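Local atomic coordinates of uracil-DNA glycosylase (Sulfolobus tokodaii str. 7, PDB entry 4ZBY), a protein that belongs to the uracil-DNA glycosylase superfamily, folds around a central sheet flanked by helices, and carries an iron/sulfur cluster and a bound uracil in this model. Residues A[147-150]-A[155-158]; A[142-147]-A[179-184]; A[91-96]-A[122-127]; A[165-168]-A[173-176]. All coordinates share one frame; numbering follows the deposited sequence. Where two conformers were deposited one is given.

Contact 1: A[147-150]-A[155-158]; sequences SYVW and KEII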
loop_
_atom_site.group_PDB
_atom_site.type_symbol
_atom_site.label_atom_id
_atom_site.label_comp_id
_atom_site.label_asym_id
_atom_site.label_seq_id
_atom_site.Cartn_x
_atom_site.Cartn_y
_atom_site.Cartn_z
ATOM N N SER A 147 5.579 -11.173 9.922
ATOM C CA SER A 147 6.535 -10.240 9.361
ATOM C C SER A 147 7.655 -10.934 8.581
ATOM O O SER A 147 8.044 -12.098 8.837
ATOM C CB SER A 147 7.121 -9.357 10.467
ATOM O OG SER A 147 7.582 -10.150 11.524
ATOM N N TYR A 148 8.140 -10.213 7.578
ATOM C CA TYR A 148 9.201 -10.694 6.699
ATOM C C TYR A 148 10.277 -9.615 6.652
ATOM O O TYR A 148 9.980 -8.449 6.410
ATOM C CB TYR A 148 8.648 -10.993 5.303
ATOM C CG TYR A 148 7.584 -12.065 5.292
ATOM C CD1 TYR A 148 6.252 -11.761 5.565
ATOM C CD2 TYR A 148 7.903 -13.384 4.991
ATOM C CE1 TYR A 148 5.278 -12.734 5.562
ATOM C CE2 TYR A 148 6.927 -14.374 4.978
ATOM C CZ TYR A 148 5.618 -14.045 5.271
ATOM O OH TYR A 148 4.659 -15.039 5.252
ATOM N N VAL A 149 11.522 -9.978 6.915
ATOM C CA VAL A 149 12.553 -8.948 6.930
ATOM C C VAL A 149 13.116 -8.718 5.525
ATOM O O VAL A 149 13.574 -9.656 4.853
ATOM C CB VAL A 149 13.688 -9.308 7.888
ATOM C CG1 VAL A 149 14.819 -8.294 7.772
ATOM C CG2 VAL A 149 13.156 -9.363 9.310
ATOM N N TRP A 150 13.065 -7.469 5.083
ATOM C CA TRP A 150 13.613 -7.082 3.800
ATOM C C TRP A 150 14.888 -6.285 4.037
ATOM O O TRP A 150 14.837 -5.137 4.464
ATOM C CB TRP A 150 12.587 -6.272 3.024
ATOM C CG TRP A 150 12.953 -5.871 1.617
ATOM C CD1 TRP A 150 14.015 -6.300 0.867
ATOM C CD2 TRP A 150 12.244 -4.928 0.806
ATOM N NE1 TRP A 150 14.003 -5.678 -0.366
ATOM C CE2 TRP A 150 12.923 -4.838 -0.428
ATOM C CE3 TRP A 150 11.091 -4.168 0.998
ATOM C CZ2 TRP A 150 12.477 -4.013 -1.464
ATOM C CZ3 TRP A 150 10.658 -3.335 -0.024
ATOM C CH2 TRP A 150 11.356 -3.257 -1.236
ATOM N N LYS A 155 19.383 -0.336 5.482
ATOM C CA LYS A 155 18.448 -0.686 6.540
ATOM C C LYS A 155 17.813 -2.057 6.368
ATOM O O LYS A 155 18.136 -2.806 5.448
ATOM C CB LYS A 155 17.328 0.362 6.618
ATOM C CG LYS A 155 17.773 1.743 7.068
ATOM C CD LYS A 155 16.700 2.805 6.785
ATOM C CE LYS A 155 17.127 4.174 7.308
ATOM N NZ LYS A 155 16.439 5.315 6.628
ATOM N N GLU A 156 16.919 -2.374 7.294
ATOM C CA GLU A 156 15.987 -3.475 7.166
ATOM C C GLU A 156 14.608 -2.862 7.095
ATOM O O GLU A 156 14.341 -1.861 7.770
ATOM C CB GLU A 156 16.048 -4.430 8.352
ATOM C CG GLU A 156 17.319 -5.241 8.491
ATOM C CD GLU A 156 17.240 -6.227 9.645
ATOM O OE1 GLU A 156 16.390 -6.020 10.540
ATOM O OE2 GLU A 156 18.013 -7.208 9.655
ATOM N N ILE A 157 13.733 -3.451 6.292
ATOM C CA ILE A 157 12.334 -3.055 6.274
ATOM C C ILE A 157 11.524 -4.268 6.672
ATOM O O ILE A 157 11.783 -5.375 6.190
ATOM C CB ILE A 157 11.887 -2.553 4.885
ATOM C CG1 ILE A 157 12.609 -1.237 4.562
ATOM C CG2 ILE A 157 10.364 -2.334 4.856
ATOM C CD1 ILE A 157 12.448 -0.786 3.133
ATOM N N ILE A 158 10.578 -4.077 7.580
ATOM C CA ILE A 158 9.699 -5.172 7.982
ATOM C C ILE A 158 8.482 -5.163 7.085
ATOM O O ILE A 158 7.741 -4.177 7.056
ATOM C CB ILE A 158 9.246 -5.019 9.422
ATOM C CG1 ILE A 158 10.451 -5.060 10.366
ATOM C CG2 ILE A 158 8.268 -6.087 9.762
ATOM C CD1 ILE A 158 10.118 -4.589 11.776
#
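W150 and I157 form an antiparallel hydrogen-bonded pair in the hairpin of strands 148-152 and 155-162, each backbone giving and taking one bond. W150 N reaches I157 O at 2.7 Å, and I157 N returns to W150 O at 2.7 Å with an N-H...O angle of 165°. W150 O also receives a CA-H...O contact from E156 CA at 3.4 Å. The next pair, V149 with I158, is non-hydrogen-bonded: the I158 backbone bonds K116 and I118 instead, while Y148 resumes the hairpin bonding with V159. On the face carrying V149 and I158, V149 CG1 lies across the carboxylate end of E156, 3.7 Å from E156 CD, placed anti to its own amide nitrogen (chi1 174°). That carboxylate has weak, long ion pairs with K151 and K193. At the entrance to the hairpin, S147 CB packs on I158 CG2 at 3.5 Å. The opposite face carries W150 and I157, with W150 CB 4.2 Å from I157 CB; the W150 ring stacks with Y152 and leans on helix 123-133, and Y148 OH bonds V143 O. The two reciprocal N-H...O bonds, the only hydrogen bonds across these segments, thus set the register, with apolar packing beside them.

Contact 2: A[142-147]-A[179-184]; sequences KVRGKS and EEDFKK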
loop_
_atom_site.group_PDB
_atom_site.type_symbol
_atom_site.label_atom_id
_atom_site.label_comp_id
_atom_site.label_asym_id
_atom_site.label_seq_id
_atom_site.Cartn_x
_atom_site.Cartn_y
_atom_site.Cartn_z
ATOM N N LYS A 142 -1.746 -17.707 2.589
ATOM C CA LYS A 142 -0.671 -18.508 3.180
ATOM C C LYS A 142 0.424 -17.640 3.778
ATOM O O LYS A 142 1.180 -18.098 4.651
ATOM C CB LYS A 142 -0.073 -19.441 2.133
ATOM C CG LYS A 142 -0.907 -20.684 1.909
ATOM C CD LYS A 142 -0.381 -21.505 0.751
ATOM C CE LYS A 142 -1.194 -22.767 0.579
ATOM N NZ LYS A 142 -0.660 -23.596 -0.517
ATOM N N VAL A 143 0.525 -16.397 3.320
ATOM C CA VAL A 143 1.655 -15.582 3.737
ATOM C C VAL A 143 1.284 -14.438 4.663
ATOM O O VAL A 143 2.167 -13.857 5.279
ATOM C CB VAL A 143 2.435 -15.001 2.526
ATOM C CG1 VAL A 143 2.793 -16.109 1.516
ATOM C CG2 VAL A 143 1.681 -13.813 1.876
ATOM N N ARG A 144 0.000 -14.095 4.764
ATOM C CA ARG A 144 -0.380 -12.966 5.623
ATOM C C ARG A 144 -0.192 -13.284 7.101
ATOM O O ARG A 144 -0.105 -14.478 7.507
ATOM C CB ARG A 144 -1.838 -12.550 5.372
ATOM C CG ARG A 144 -2.868 -13.664 5.675
ATOM C CD ARG A 144 -4.019 -13.143 6.555
ATOM N NE ARG A 144 -3.600 -12.905 7.935
ATOM C CZ ARG A 144 -3.579 -13.828 8.890
ATOM N NH1 ARG A 144 -3.925 -15.086 8.628
ATOM N NH2 ARG A 144 -3.185 -13.506 10.117
ATOM N N GLY A 145 -0.102 -12.209 7.891
ATOM C CA GLY A 145 -0.207 -12.285 9.335
ATOM C C GLY A 145 1.116 -12.512 10.037
ATOM O O GLY A 145 1.158 -12.823 11.225
ATOM N N LYS A 146 2.210 -12.368 9.310
ATOM C CA LYS A 146 3.490 -12.368 9.985
ATOM C C LYS A 146 4.456 -11.443 9.273
ATOM O O LYS A 146 4.181 -10.945 8.172
ATOM C CB LYS A 146 4.051 -13.786 10.097
ATOM C CG LYS A 146 4.595 -14.380 8.827
ATOM C CD LYS A 146 5.401 -15.621 9.186
ATOM C CE LYS A 146 5.922 -16.341 7.964
ATOM N NZ LYS A 146 6.514 -17.666 8.334
ATOM N N SER A 147 5.579 -11.173 9.922
ATOM C CA SER A 147 6.535 -10.240 9.361
ATOM C C SER A 147 7.655 -10.934 8.581
ATOM O O SER A 147 8.044 -12.098 8.837
ATOM C CB SER A 147 7.121 -9.357 10.467
ATOM O OG SER A 147 7.582 -10.150 11.524
ATOM N N GLU A 179 -7.951 -7.035 12.056
ATOM C CA GLU A 179 -7.728 -6.273 13.269
ATOM C C GLU A 179 -6.587 -6.854 14.080
ATOM O O GLU A 179 -5.760 -6.119 14.610
ATOM C CB GLU A 179 -9.012 -6.190 14.097
ATOM C CG GLU A 179 -10.109 -5.420 13.355
ATOM C CD GLU A 179 -11.461 -5.441 14.048
ATOM O OE1 GLU A 179 -11.672 -6.292 14.940
ATOM O OE2 GLU A 179 -12.316 -4.603 13.680
ATOM N N GLU A 180 -6.541 -8.177 14.160
ATOM C CA GLU A 180 -5.478 -8.855 14.884
ATOM C C GLU A 180 -4.147 -8.626 14.185
ATOM O O GLU A 180 -3.123 -8.455 14.837
ATOM C CB GLU A 180 -5.781 -10.352 15.001
ATOM C CG GLU A 180 -6.952 -10.651 15.920
ATOM C CD GLU A 180 -6.738 -10.112 17.324
ATOM O OE1 GLU A 180 -5.757 -10.526 17.974
ATOM O OE2 GLU A 180 -7.540 -9.262 17.768
ATOM N N ASP A 181 -4.167 -8.619 12.855
ATOM C CA ASP A 181 -2.964 -8.318 12.081
ATOM C C ASP A 181 -2.500 -6.896 12.393
ATOM O O ASP A 181 -1.306 -6.665 12.530
ATOM C CB ASP A 181 -3.190 -8.462 10.577
ATOM C CG ASP A 181 -3.061 -9.900 10.107
ATOM O OD1 ASP A 181 -2.688 -10.755 10.923
ATOM O OD2 ASP A 181 -3.343 -10.167 8.921
ATOM N N PHE A 182 -3.437 -5.955 12.545
ATOM C CA PHE A 182 -3.041 -4.580 12.847
ATOM C C PHE A 182 -2.503 -4.464 14.277
ATOM O O PHE A 182 -1.609 -3.653 14.524
ATOM C CB PHE A 182 -4.190 -3.597 12.595
ATOM C CG PHE A 182 -4.173 -3.003 11.207
ATOM C CD1 PHE A 182 -4.234 -3.809 10.095
ATOM C CD2 PHE A 182 -4.071 -1.631 11.022
ATOM C CE1 PHE A 182 -4.203 -3.274 8.813
ATOM C CE2 PHE A 182 -4.036 -1.088 9.734
ATOM C CZ PHE A 182 -4.092 -1.900 8.643
ATOM N N LYS A 183 -3.018 -5.278 15.201
ATOM C CA LYS A 183 -2.466 -5.338 16.560
ATOM C C LYS A 183 -1.003 -5.780 16.521
ATOM O O LYS A 183 -0.161 -5.264 17.262
ATOM C CB LYS A 183 -3.276 -6.293 17.450
ATOM C CG LYS A 183 -4.687 -5.811 17.788
ATOM C CD LYS A 183 -5.422 -6.802 18.704
ATOM C CE LYS A 183 -6.836 -6.322 19.048
ATOM N NZ LYS A 183 -7.604 -7.327 19.844
ATOM N N LYS A 184 -0.701 -6.756 15.663
ATOM C CA LYS A 184 0.669 -7.219 15.513
ATOM C C LYS A 184 1.549 -6.149 14.899
ATOM O O LYS A 184 2.716 -6.012 15.293
ATOM C CB LYS A 184 0.729 -8.507 14.679
ATOM C CG LYS A 184 0.112 -9.700 15.391
ATOM C CD LYS A 184 0.056 -10.916 14.452
ATOM C CE LYS A 184 -0.183 -12.203 15.228
ATOM N NZ LYS A 184 -1.524 -12.211 15.868
#
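The guanidinium of R144 and the carboxylate of D181 meet edge to edge with their planes 22° apart, nearly coplanar, and D181 CG sits in the guanidinium plane. The carboxylate thus takes the edge formed by NE and NH2 and lies over neither face. R144 NE donates to D181 OD2 at 2.9 Å, and R144 NH2 donates to D181 OD1 at 2.9 Å with an N-H...O angle of 168°. Both oxygens use their syn lone pairs, so two parallel bonds fix the rotation of both groups. The arginine chain starts between its backbone nitrogen and carbonyl carbon (chi1 61°), then bends at its second and third torsions to bring this edge round to helix 172-190. G145, with a positive phi that glycine takes easily, passes close by: its CA is 3.3 Å from D181 OD1. Farther along the helix, the K184 methylene CD comes to 3.9 Å from G145 O, a van der Waals touch at the edge of the contact. D181 is buried, its side chain against F160 and T162, so the arginine probably compensates a charge that would otherwise be costly there; R144 itself rests on Y163 and I177. This is a side-on, bidentate arginine-carboxylate salt bridge, and here it ties the link between helix 140-143 and strand 148-152 to the long C-terminal helix of the glycosylase fold.

Contact 3: A[91-96]-A[122-127]; sequences NRDPEE and GRHSTK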
loop_
_atom_site.group_PDB
_atom_site.type_symbol
_atom_site.label_atom_id
_atom_site.label_comp_id
_atom_site.label_asym_id
_atom_site.label_seq_id
_atom_site.Cartn_x
_atom_site.Cartn_y
_atom_site.Cartn_z
ATOM N N ASN A 91 -14.023 -2.292 -12.830
ATOM C CA ASN A 91 -13.802 -2.956 -11.530
ATOM C C ASN A 91 -12.702 -4.044 -11.592
ATOM O O ASN A 91 -12.515 -4.798 -10.636
ATOM C CB ASN A 91 -15.131 -3.546 -10.994
ATOM C CG ASN A 91 -15.081 -3.898 -9.502
ATOM O OD1 ASN A 91 -14.438 -3.213 -8.712
ATOM N ND2 ASN A 91 -15.767 -4.975 -9.119
ATOM N N ARG A 92 -11.948 -4.107 -12.692
ATOM C CA ARG A 92 -10.928 -5.163 -12.835
ATOM C C ARG A 92 -9.638 -4.871 -12.069
ATOM O O ARG A 92 -9.372 -3.740 -11.603
ATOM C CB ARG A 92 -10.598 -5.436 -14.314
ATOM C CG ARG A 92 -9.678 -4.397 -14.999
ATOM C CD ARG A 92 -9.043 -5.064 -16.228
ATOM N NE ARG A 92 -8.491 -4.108 -17.196
ATOM C CZ ARG A 92 -7.340 -3.460 -17.027
ATOM N NH1 ARG A 92 -6.623 -3.619 -15.912
ATOM N NH2 ARG A 92 -6.925 -2.625 -17.970
ATOM N N ASP A 93 -8.823 -5.912 -11.915
ATOM C CA ASP A 93 -7.485 -5.730 -11.348
ATOM C C ASP A 93 -6.517 -5.238 -12.423
ATOM O O ASP A 93 -6.738 -5.486 -13.597
ATOM C CB ASP A 93 -6.975 -7.052 -10.754
ATOM C CG ASP A 93 -7.980 -7.693 -9.815
ATOM O OD1 ASP A 93 -8.272 -7.086 -8.767
ATOM O OD2 ASP A 93 -8.481 -8.794 -10.122
ATOM N N PRO A 94 -5.403 -4.589 -12.016
ATOM C CA PRO A 94 -4.362 -4.153 -12.956
ATOM C C PRO A 94 -3.834 -5.305 -13.782
ATOM O O PRO A 94 -3.742 -6.412 -13.261
ATOM C CB PRO A 94 -3.251 -3.619 -12.042
ATOM C CG PRO A 94 -3.963 -3.167 -10.836
ATOM C CD PRO A 94 -5.151 -4.103 -10.657
ATOM N N GLU A 95 -3.520 -5.061 -15.048
ATOM C CA GLU A 95 -2.823 -6.065 -15.854
ATOM C C GLU A 95 -1.390 -6.149 -15.372
ATOM O O GLU A 95 -0.936 -5.281 -14.631
ATOM C CB GLU A 95 -2.816 -5.712 -17.338
ATOM C CG GLU A 95 -4.096 -5.176 -17.899
ATOM C CD GLU A 95 -5.000 -6.258 -18.369
ATOM O OE1 GLU A 95 -4.939 -6.606 -19.567
ATOM O OE2 GLU A 95 -5.770 -6.768 -17.533
ATOM N N GLU A 96 -0.661 -7.179 -15.800
ATOM C CA GLU A 96 0.740 -7.267 -15.412
ATOM C C GLU A 96 1.537 -6.139 -16.067
ATOM O O GLU A 96 2.416 -5.570 -15.424
ATOM C CB GLU A 96 1.339 -8.637 -15.763
ATOM C CG GLU A 96 0.919 -9.781 -14.822
ATOM C CD GLU A 96 1.206 -9.511 -13.341
ATOM O OE1 GLU A 96 2.226 -8.862 -13.010
ATOM O OE2 GLU A 96 0.400 -9.950 -12.496
ATOM N N GLY A 122 -3.328 -6.848 0.762
ATOM C CA GLY A 122 -3.905 -7.667 -0.300
ATOM C C GLY A 122 -2.859 -8.354 -1.164
ATOM O O GLY A 122 -1.652 -8.108 -1.019
ATOM N N ARG A 123 -3.329 -9.177 -2.101
ATOM C CA ARG A 123 -2.443 -10.067 -2.824
ATOM C C ARG A 123 -1.570 -9.376 -3.851
ATOM O O ARG A 123 -0.477 -9.844 -4.132
ATOM C CB ARG A 123 -3.249 -11.174 -3.525
ATOM C CG ARG A 123 -4.262 -10.682 -4.578
ATOM C CD ARG A 123 -5.025 -11.870 -5.142
ATOM N NE ARG A 123 -5.987 -11.522 -6.203
ATOM C CZ ARG A 123 -5.730 -11.599 -7.510
ATOM N NH1 ARG A 123 -4.530 -11.973 -7.941
ATOM N NH2 ARG A 123 -6.680 -11.318 -8.400
ATOM N N HIS A 124 -2.054 -8.310 -4.471
ATOM C CA HIS A 124 -1.277 -7.700 -5.543
ATOM C C HIS A 124 -0.053 -6.992 -4.990
ATOM O O HIS A 124 1.057 -7.158 -5.504
ATOM C CB HIS A 124 -2.137 -6.722 -6.341
ATOM C CG HIS A 124 -3.212 -7.397 -7.129
ATOM N ND1 HIS A 124 -4.502 -7.546 -6.667
ATOM C CD2 HIS A 124 -3.168 -8.016 -8.331
ATOM C CE1 HIS A 124 -5.214 -8.204 -7.563
ATOM N NE2 HIS A 124 -4.430 -8.495 -8.587
ATOM N N SER A 125 -0.262 -6.192 -3.960
ATOM C CA SER A 125 0.848 -5.431 -3.406
ATOM C C SER A 125 1.812 -6.389 -2.712
ATOM O O SER A 125 3.039 -6.219 -2.786
ATOM C CB SER A 125 0.343 -4.349 -2.433
ATOM O OG SER A 125 -0.300 -4.965 -1.340
ATOM N N THR A 126 1.271 -7.402 -2.042
ATOM C CA THR A 126 2.117 -8.380 -1.371
ATOM C C THR A 126 2.964 -9.149 -2.383
ATOM O O THR A 126 4.173 -9.287 -2.219
ATOM C CB THR A 126 1.292 -9.389 -0.532
ATOM O OG1 THR A 126 0.567 -8.678 0.475
ATOM C CG2 THR A 126 2.201 -10.425 0.160
ATOM N N LYS A 127 2.335 -9.629 -3.449
ATOM C CA LYS A 127 3.088 -10.319 -4.478
ATOM C C LYS A 127 4.177 -9.434 -5.090
ATOM O O LYS A 127 5.301 -9.910 -5.333
ATOM C CB LYS A 127 2.133 -10.832 -5.566
ATOM C CG LYS A 127 2.794 -11.634 -6.672
ATOM C CD LYS A 127 1.724 -12.165 -7.626
ATOM C CE LYS A 127 2.238 -13.328 -8.466
ATOM N NZ LYS A 127 3.358 -12.896 -9.341
#
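Segment 91-96, the loop that leads into helix 96-113, meets the start of helix 123-133 through D93, whose side chain touches both R123 and H124. Just ahead of it, R92 braces the loop: its NH1 bonds D93 O at 3.0 Å, and its NH2 makes a salt bridge to E98. D93 OD2 stands 3.5 Å from R123 NH2, a salt bridge with the carboxylate and guanidinium planes 77° apart; it lacks a side-on, two-bond geometry, and no hydrogen bond is found. D93 CB and the carboxylate also cross the end of the imidazole, with D93 CB 3.6 Å from H124 NE2 and D93 OD1 3.5 Å from H124 CE1. H124 CE1 in turn lies over one guanidinium face of R123, so the two helix residues sit against each other where D93 meets them. Part of the attraction is probably offset by the E42 carboxylate, close to D93 OD1. P94, next in line, packs on this same uracil-pocket residue, as does H124. E95 then stands at the N-cap position of helix 96-113, where E95 N bonds E98 OE1. The geometry is consistent with a contact held by charge and packing, not by directed bonds, at the surface beside the pocket.

Contact 4: A[165-168]-A[173-176]; sequences PAAA and NLRK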
loop_
_atom_site.group_PDB
_atom_site.type_symbol
_atom_site.label_atom_id
_atom_site.label_comp_id
_atom_site.label_asym_id
_atom_site.label_seq_id
_atom_site.Cartn_x
_atom_site.Cartn_y
_atom_site.Cartn_z
ATOM N N PRO A 165 -8.462 -4.373 2.958
ATOM C CA PRO A 165 -9.586 -3.908 3.786
ATOM C C PRO A 165 -10.954 -4.153 3.156
ATOM O O PRO A 165 -11.914 -4.383 3.870
ATOM C CB PRO A 165 -9.330 -2.408 3.911
ATOM C CG PRO A 165 -7.891 -2.263 3.721
ATOM C CD PRO A 165 -7.430 -3.333 2.799
ATOM N N ALA A 166 -11.035 -4.060 1.833
ATOM C CA ALA A 166 -12.279 -4.325 1.128
ATOM C C ALA A 166 -12.818 -5.722 1.455
ATOM O O ALA A 166 -14.035 -5.924 1.503
ATOM C CB ALA A 166 -12.069 -4.161 -0.353
ATOM N N ALA A 167 -11.925 -6.675 1.721
ATOM C CA ALA A 167 -12.359 -8.046 1.998
ATOM C C ALA A 167 -12.999 -8.168 3.373
ATOM O O ALA A 167 -13.676 -9.156 3.666
ATOM C CB ALA A 167 -11.180 -9.023 1.880
ATOM N N ALA A 168 -12.787 -7.159 4.208
ATOM C CA ALA A 168 -13.271 -7.186 5.581
ATOM C C ALA A 168 -14.572 -6.415 5.764
ATOM O O ALA A 168 -15.189 -6.456 6.824
ATOM C CB ALA A 168 -12.214 -6.636 6.505
ATOM N N ASN A 173 -15.659 -12.238 10.336
ATOM C CA ASN A 173 -14.512 -13.036 10.717
ATOM C C ASN A 173 -13.199 -12.556 10.097
ATOM O O ASN A 173 -12.158 -12.507 10.765
ATOM C CB ASN A 173 -14.726 -14.481 10.346
ATOM C CG ASN A 173 -13.564 -15.314 10.742
ATOM O OD1 ASN A 173 -13.398 -15.625 11.919
ATOM N ND2 ASN A 173 -12.716 -15.648 9.779
ATOM N N LEU A 174 -13.243 -12.217 8.815
ATOM C CA LEU A 174 -12.059 -11.728 8.128
ATOM C C LEU A 174 -11.647 -10.382 8.705
ATOM O O LEU A 174 -10.461 -10.067 8.807
ATOM C CB LEU A 174 -12.323 -11.612 6.629
ATOM C CG LEU A 174 -11.283 -12.255 5.719
ATOM C CD1 LEU A 174 -10.888 -13.618 6.278
ATOM C CD2 LEU A 174 -11.837 -12.383 4.302
ATOM N N ARG A 175 -12.632 -9.592 9.099
ATOM C CA ARG A 175 -12.335 -8.332 9.748
ATOM C C ARG A 175 -11.581 -8.549 11.053
ATOM O O ARG A 175 -10.619 -7.843 11.341
ATOM C CB ARG A 175 -13.602 -7.541 10.025
ATOM C CG ARG A 175 -13.278 -6.084 10.291
ATOM C CD ARG A 175 -14.480 -5.317 10.752
ATOM N NE ARG A 175 -14.100 -4.238 11.661
ATOM C CZ ARG A 175 -14.706 -3.057 11.701
ATOM N NH1 ARG A 175 -14.311 -2.132 12.563
ATOM N NH2 ARG A 175 -15.706 -2.804 10.868
ATOM N N LYS A 176 -12.029 -9.516 11.851
ATOM C CA LYS A 176 -11.356 -9.772 13.112
ATOM C C LYS A 176 -9.908 -10.163 12.864
ATOM O O LYS A 176 -9.017 -9.793 13.640
ATOM C CB LYS A 176 -12.093 -10.860 13.903
ATOM C CG LYS A 176 -13.240 -10.316 14.712
ATOM C CD LYS A 176 -12.697 -9.568 15.912
ATOM C CE LYS A 176 -13.777 -8.817 16.666
ATOM N NZ LYS A 176 -13.203 -8.150 17.871
#
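A168 and R175 bring their CA atoms to 4.4 Å where residues 165-168, coiled in helical backbone angles and closed by a bond from A168 N to P165 O, run past the first turn of helix 172-190. The A168 methyl packs on R175: A168 CB lies 3.7 Å from R175 CA and 3.9 Å from R175 CB, so it rests on the helix backbone itself. R175 CB is also 3.7 Å from A168 O. With CG anti to the amide nitrogen (chi1 -162°), the arginine chain begins alongside A168 and then runs off to E179, where NE makes a salt bridge; its NH1 is also bonded outside the contact. One residue earlier, L174 reaches over with a single branch, L174 CD2 lying 3.8 Å from A167 O and 4.2 Å from A167 CB. L62 of helix 58-71 touches both A168 and R175, adding a third element to the apolar patch. The turn follows directly on H164 of the uracil pocket, whose ND1 accepts from A166 N. Between the two segments the chemistry is purely van der Waals, and the short alanine methyls probably allow the close approach of the two backbones.

Along the chain contact 3 comes first and closes before the others begin; it sets the loop before helix 96-113 against helix 123-133. Contacts 1 and 2 then start from the same stretch, meeting at S147 and through the Y148-V143 pair, and V143 also packs on T126 of contact 3. Contact 1 closes the hairpin at one edge of the sheet. Contact 4 follows it, falling in sequence between the two segments of contact 2, and both hold helix 172-190. The centres of contacts 2 and 4 lie about 12 Å apart, those of 1 and 4 about 25 Å. The H124 side chain is about 8 Å from the bound uracil, that of A167 about 10 Å.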